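Local coordinates for uncharacterized protein AF_0924 (Archaeoglobus fulgidus, PDB 3DT5), which is of unknown function; the chain is the calcium-bound, mostly helical C-terminal domain of a protein predicted to span the cell membrane, at residues Glu103-Val108 / Ser121-Pro126. Numbering follows the deposited sequence.
Sequences EEFLEV and SLPEKP
Leu106, Pro123 and Leu122 carry most of this contact, with Phe105 playing a lesser part. The methyl CD2 makes the side-chain contacts of Leu106: it lies 4.1 Å from CD of Pro123 and 4.3 Å from CD2 of Leu122, and the side chains of Leu106 and Pro123 run past one another in opposite directions. The backbone O of Leu106 is also 4.2 Å from Leu122 CD2. With chi1 at -67°, CG of Leu106 stands anti to the carbonyl carbon and beside the backbone N, which carries CD2 toward Pro123 and Leu122. The neighbouring carbon of the proline ring, CG, meets Phe105 CE2 at 3.8 Å, obliquely to the aromatic ring. Residues 121-126 belong to the extended, proline-containing return chain that follows helix 88-116 and runs back along it in roughly the opposite direction, toward the short strand 130-131. Trp102 and Leu109 of the same helix also touch Pro123, while Phe105 packs against Tyr27 and Ile31 of helix 16-35, so the Phe105 side chain touches both that helix and the returning chain. No direct hydrogen bond joins the two segments. In one of the two modelled Glu103 conformers a water donates to OE1 at 2.6 Å and accepts from Lys125 NZ at 3.0 Å, so this bridge is tentative. Lys125 NZ also forms a salt bridge with Asp99, one helical turn before Glu103.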
# COMPACT_ATOMS: atom_id res chain seq x y z
N GLU A 103 2.94 7.48 -4.99
CA GLU A 103 3.44 8.02 -6.27
C GLU A 103 3.30 7.01 -7.42
O GLU A 103 2.86 7.35 -8.55
CB GLU A 103 4.87 8.54 -6.13
CG GLU A 103 5.02 9.73 -5.15
CD GLU A 103 4.05 10.91 -5.40
OE1 GLU A 103 3.41 11.41 -4.43
OE2 GLU A 103 3.95 11.35 -6.56
N GLU A 104 3.70 5.76 -7.18
CA GLU A 104 3.55 4.72 -8.24
C GLU A 104 2.10 4.53 -8.63
O GLU A 104 1.78 4.40 -9.79
CB GLU A 104 4.06 3.34 -7.83
CG GLU A 104 5.55 3.23 -7.83
CD GLU A 104 6.06 1.82 -7.93
OE1 GLU A 104 7.28 1.74 -8.17
OE2 GLU A 104 5.34 0.78 -7.72
N PHE A 105 1.24 4.44 -7.63
CA PHE A 105 -0.19 4.27 -7.85
C PHE A 105 -0.72 5.35 -8.78
O PHE A 105 -1.43 5.04 -9.71
CB PHE A 105 -0.93 4.28 -6.50
CG PHE A 105 -2.44 4.35 -6.61
CD1 PHE A 105 -3.17 3.35 -7.25
CD2 PHE A 105 -3.13 5.43 -6.06
CE1 PHE A 105 -4.59 3.40 -7.34
CE2 PHE A 105 -4.57 5.52 -6.15
CZ PHE A 105 -5.28 4.48 -6.77
N LEU A 106 -0.43 6.61 -8.52
CA LEU A 106 -0.96 7.67 -9.38
C LEU A 106 -0.43 7.52 -10.80
O LEU A 106 -1.13 7.84 -11.77
CB LEU A 106 -0.53 9.04 -8.88
CG LEU A 106 -1.12 9.49 -7.54
CD1 LEU A 106 -0.42 10.80 -7.12
CD2 LEU A 106 -2.63 9.60 -7.58
N GLU A 107 0.82 7.07 -10.95
CA GLU A 107 1.35 6.89 -12.31
C GLU A 107 0.64 5.71 -12.99
O GLU A 107 0.28 5.78 -14.15
CB GLU A 107 2.88 6.66 -12.29
CG GLU A 107 3.37 6.27 -13.71
CD GLU A 107 4.86 6.46 -13.90
OE1 GLU A 107 5.40 5.85 -14.86
OE2 GLU A 107 5.49 7.20 -13.11
N VAL A 108 0.41 4.62 -12.27
CA VAL A 108 -0.28 3.47 -12.88
C VAL A 108 -1.71 3.88 -13.25
O VAL A 108 -2.23 3.51 -14.33
CB VAL A 108 -0.25 2.19 -11.96
CG1 VAL A 108 -1.04 1.02 -12.61
CG2 VAL A 108 1.21 1.73 -11.76
N SER A 121 -9.59 11.00 -13.10
CA SER A 121 -10.00 11.49 -11.79
C SER A 121 -8.93 11.03 -10.81
O SER A 121 -8.99 9.90 -10.31
CB SER A 121 -11.38 10.96 -11.41
OG SER A 121 -11.85 11.57 -10.22
N LEU A 122 -7.94 11.88 -10.55
CA LEU A 122 -6.86 11.51 -9.62
C LEU A 122 -7.24 11.79 -8.18
O LEU A 122 -7.54 12.94 -7.84
CB LEU A 122 -5.49 12.13 -9.97
CG LEU A 122 -4.68 11.61 -11.17
CD1 LEU A 122 -3.27 12.14 -11.12
CD2 LEU A 122 -4.65 10.09 -11.29
N PRO A 123 -7.24 10.74 -7.34
CA PRO A 123 -7.69 10.82 -5.96
C PRO A 123 -6.72 11.65 -5.14
O PRO A 123 -5.57 11.76 -5.53
CB PRO A 123 -7.69 9.37 -5.49
CG PRO A 123 -6.73 8.65 -6.38
CD PRO A 123 -6.75 9.39 -7.70
N GLU A 124 -7.18 12.23 -4.04
CA GLU A 124 -6.34 12.97 -3.11
C GLU A 124 -5.55 11.98 -2.24
O GLU A 124 -6.03 10.90 -1.98
CB GLU A 124 -7.20 13.85 -2.21
CG GLU A 124 -8.02 14.89 -2.99
CD GLU A 124 -7.14 16.00 -3.59
OE1 GLU A 124 -6.75 15.91 -4.79
OE2 GLU A 124 -6.85 16.98 -2.86
N LYS A 125 -4.35 12.33 -1.81
CA LYS A 125 -3.55 11.40 -1.03
C LYS A 125 -4.14 11.23 0.37
O LYS A 125 -4.42 12.23 1.02
CB LYS A 125 -2.13 11.94 -0.90
CG LYS A 125 -1.17 10.90 -0.28
CD LYS A 125 0.24 11.48 -0.21
CE LYS A 125 1.12 10.60 0.66
NZ LYS A 125 2.50 11.17 0.51
N PRO A 126 -4.30 9.97 0.85
CA PRO A 126 -4.84 9.88 2.21
C PRO A 126 -3.76 10.04 3.29
O PRO A 126 -2.55 10.00 2.99
CB PRO A 126 -5.41 8.45 2.26
CG PRO A 126 -4.49 7.67 1.38
CD PRO A 126 -4.02 8.63 0.27
O HOH W 1 3.66 10.23 -2.14